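Side-chain contacts in ribonucleoside-diphosphate reductase subunit beta (Streptococcus sanguinis, PDB 4N83), which probably supplies the metal-dependent radical with which ribonucleotide reductase converts ribonucleotides to deoxyribonucleotides for DNA synthesis, here with two manganese ions bound: residues Leu160-Ser163 and Gly164-Thr167; Asn112-Ser115 and Glu116-Ile120. One frame throughout, in Å; residues are numbered along the deposited sequence.

Interaction 1 of 2, residues Leu160-Ser163 and Gly164-Thr167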
# COMPACT_ATOMS: atom_id res chain seq x y z
N LEU A 160 14.79 15.46 -8.86
CA LEU A 160 14.80 16.60 -7.92
C LEU A 160 14.71 16.19 -6.44
O LEU A 160 14.78 17.05 -5.56
CB LEU A 160 13.71 17.61 -8.28
CG LEU A 160 12.23 17.18 -8.26
CD1 LEU A 160 11.61 17.36 -6.87
CD2 LEU A 160 11.44 17.95 -9.30
N PHE A 161 14.56 14.89 -6.17
CA PHE A 161 14.73 14.35 -4.82
C PHE A 161 16.21 14.36 -4.42
O PHE A 161 16.54 14.46 -3.24
CB PHE A 161 14.19 12.91 -4.73
CG PHE A 161 12.90 12.78 -3.95
CD1 PHE A 161 12.84 11.94 -2.84
CD2 PHE A 161 11.76 13.47 -4.32
CE1 PHE A 161 11.66 11.81 -2.12
CE2 PHE A 161 10.58 13.34 -3.61
CZ PHE A 161 10.53 12.51 -2.51
N TYR A 162 17.09 14.27 -5.41
CA TYR A 162 18.53 14.11 -5.18
C TYR A 162 19.24 15.39 -4.74
O TYR A 162 20.40 15.34 -4.33
CB TYR A 162 19.20 13.51 -6.41
CG TYR A 162 18.88 12.04 -6.59
CD1 TYR A 162 17.67 11.64 -7.14
CD2 TYR A 162 19.78 11.05 -6.19
CE1 TYR A 162 17.36 10.30 -7.30
CE2 TYR A 162 19.48 9.71 -6.35
CZ TYR A 162 18.27 9.34 -6.90
OH TYR A 162 17.97 8.01 -7.06
N SER A 163 18.56 16.54 -4.84
CA SER A 163 19.04 17.77 -4.22
C SER A 163 19.17 17.57 -2.71
O SER A 163 20.09 18.10 -2.08
CB SER A 163 18.09 18.93 -4.50
OG SER A 163 16.77 18.63 -4.07
N GLY A 164 18.24 16.80 -2.14
CA GLY A 164 18.28 16.43 -0.73
C GLY A 164 19.20 15.26 -0.44
O GLY A 164 19.91 15.27 0.57
N PHE A 165 19.21 14.25 -1.31
CA PHE A 165 20.05 13.06 -1.10
C PHE A 165 21.55 13.35 -1.12
O PHE A 165 22.34 12.57 -0.59
CB PHE A 165 19.74 11.96 -2.13
CG PHE A 165 18.36 11.34 -2.00
CD1 PHE A 165 17.80 11.08 -0.76
CD2 PHE A 165 17.65 10.98 -3.14
CE1 PHE A 165 16.54 10.50 -0.65
CE2 PHE A 165 16.40 10.39 -3.04
CZ PHE A 165 15.85 10.15 -1.79
N PHE A 166 21.95 14.47 -1.74
CA PHE A 166 23.37 14.86 -1.82
C PHE A 166 24.05 14.96 -0.45
O PHE A 166 25.22 14.60 -0.31
CB PHE A 166 23.50 16.19 -2.56
CG PHE A 166 24.92 16.61 -2.83
CD1 PHE A 166 25.55 16.28 -4.02
CD2 PHE A 166 25.63 17.36 -1.89
CE1 PHE A 166 26.86 16.67 -4.27
CE2 PHE A 166 26.93 17.75 -2.13
CZ PHE A 166 27.55 17.40 -3.32
N THR A 167 23.32 15.45 0.55
CA THR A 167 23.88 15.67 1.89
C THR A 167 24.21 14.37 2.65
O THR A 167 25.36 14.18 3.06
CB THR A 167 22.97 16.58 2.74
OG1 THR A 167 22.69 17.79 2.02
CG2 THR A 167 23.64 16.94 4.07
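The backbone of Phe161 and Tyr162 turns into helix 162-173 with Phe161 O receiving two amides, Gly164 N at 3.1 Å and, more weakly, Phe165 N at 3.3 Å, before the i to i+4 pattern continues with Phe166 N bonded to Tyr162 O. This turn places three aromatic side chains together. Phe165, its CG beside the backbone N (chi1 -67°), turns back to meet both Phe161 and Tyr162. It presents an edge to Tyr162, and CD2 of Phe165 sits over the centre of the phenol ring, 3.7 Å above its plane. The planes stand at 81°, an edge-to-face pair. With Phe161 the relation is oblique: CZ of Phe165 comes to 3.7 Å from CD1 of Phe161 at that ring's edge. One face of Phe165 also covers Phe161 O, off-centre toward the rim. Ser163 OG is hydrogen-bonded to Glu232 of helix 211-240, while Phe165 rests on isoleucines of helix 178-206. Phe161 touches the manganese ligand Asp66, so the buried cluster reaches the metal site through that ring, while Phe161 O is held by two backbone N-H groups, one of them weakly, under the cover of the Phe165 face.

Interaction 2 of 2, residues Asn112-Ser115 and Glu116-Ile120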
# COMPACT_ATOMS: atom_id res chain seq x y z
N ASN A 112 17.25 15.01 16.99
CA ASN A 112 16.73 16.30 17.46
C ASN A 112 15.79 16.18 18.66
O ASN A 112 15.35 15.09 19.03
CB ASN A 112 16.01 17.02 16.32
CG ASN A 112 16.85 17.11 15.06
OD1 ASN A 112 18.08 17.24 15.13
ND2 ASN A 112 16.21 17.02 13.90
N THR A 113 15.49 17.33 19.27
CA THR A 113 14.60 17.42 20.43
C THR A 113 13.18 17.80 20.01
O THR A 113 12.94 18.18 18.87
CB THR A 113 15.12 18.47 21.44
OG1 THR A 113 15.18 19.76 20.81
CG2 THR A 113 16.50 18.09 21.95
N LYS A 114 12.25 17.70 20.96
CA LYS A 114 10.82 17.94 20.72
C LYS A 114 10.55 19.26 19.98
O LYS A 114 9.88 19.26 18.95
CB LYS A 114 10.05 17.93 22.05
CG LYS A 114 8.55 18.10 21.94
CD LYS A 114 7.88 17.99 23.30
CE LYS A 114 6.43 18.46 23.26
NZ LYS A 114 5.56 17.58 22.44
N SER A 115 11.07 20.36 20.52
CA SER A 115 10.84 21.69 19.95
C SER A 115 11.64 21.94 18.67
O SER A 115 11.21 22.71 17.82
CB SER A 115 11.14 22.77 20.99
OG SER A 115 12.41 22.57 21.59
N GLU A 116 12.80 21.30 18.55
CA GLU A 116 13.60 21.37 17.32
C GLU A 116 12.87 20.75 16.13
O GLU A 116 13.05 21.19 14.99
CB GLU A 116 14.96 20.69 17.50
CG GLU A 116 16.06 21.59 18.06
CD GLU A 116 17.43 20.93 18.03
OE1 GLU A 116 17.52 19.72 18.32
OE2 GLU A 116 18.42 21.63 17.73
N ILE A 117 12.06 19.73 16.40
CA ILE A 117 11.27 19.07 15.35
C ILE A 117 10.12 19.98 14.91
O ILE A 117 9.83 20.08 13.72
CB ILE A 117 10.72 17.70 15.83
CG1 ILE A 117 11.87 16.76 16.19
CG2 ILE A 117 9.88 17.06 14.73
CD1 ILE A 117 11.48 15.63 17.12
N ASP A 118 9.48 20.63 15.88
CA ASP A 118 8.44 21.63 15.58
C ASP A 118 8.97 22.75 14.70
O ASP A 118 8.27 23.23 13.81
CB ASP A 118 7.87 22.22 16.88
CG ASP A 118 7.04 21.23 17.67
OD1 ASP A 118 6.14 20.60 17.08
OD2 ASP A 118 7.27 21.10 18.89
N GLU A 119 10.21 23.16 14.95
CA GLU A 119 10.87 24.22 14.17
C GLU A 119 11.11 23.81 12.72
O GLU A 119 10.93 24.63 11.81
CB GLU A 119 12.20 24.62 14.82
CG GLU A 119 12.05 25.51 16.05
CD GLU A 119 13.38 26.00 16.59
OE1 GLU A 119 14.37 25.23 16.55
OE2 GLU A 119 13.44 27.15 17.06
N ILE A 120 11.52 22.57 12.50
CA ILE A 120 11.80 22.07 11.15
C ILE A 120 10.51 21.95 10.33
O ILE A 120 10.43 22.47 9.22
CB ILE A 120 12.53 20.71 11.19
CG1 ILE A 120 13.94 20.89 11.76
CG2 ILE A 120 12.62 20.10 9.79
CD1 ILE A 120 14.57 19.60 12.25
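Glu116 folds its side chain back over Thr113, the N-cap residue of helix 114-124, and makes one half of a capping box. Extended beyond CG (chi2 -172°), the glutamate brings OE1 to 3.3 Å from Thr113 N, and the bond is fairly straight, with an N-H...O angle of 159°. It uses the anti lone pair of OE1, the one turned away from the other carboxylate oxygen. Thr113 OG1 adds a weak bond to the same oxygen, so OE1 is gripped by both the amide and the hydroxyl. A carboxylate at the start of a helix is also likely to be favoured by the helix dipole. Behind the cap, Ile117 N reaches Thr113 O at 3.0 Å and Glu119 N reaches Ser115 O at 3.1 Å, which sets the first turns. Ile117 leans CG1 against Thr113 O and also packs on Asn11 of the second subunit. Asn112, first residue beyond the preceding helix, crosses Glu116 at about a right angle, CB lying 3.7 Å from OE1, and its amide ND2 meets Ile120 CD1 at 3.5 Å.

Both contacts are local, between neighbouring residues near the beginning of a helix, each following a helix that carries metal ligands. Interaction 2 comes just after helix 84-111, which holds Glu97, His100 and the predicted active-site Tyr104; interaction 1 follows helix 148-160, which holds Glu157. Their centres lie 22 Å apart and their nearest atoms about 12 Å, so they do not touch. Interaction 1 is buried, with the Phe161 side chain about 4 Å from a manganese ion, whereas interaction 2 is a surface cap whose Ile120 side chain is about 8 Å from that of Tyr104. One therefore borders the metal site directly, and the other caps helix 114-124 at the surface, where the chain leaves helix 84-111.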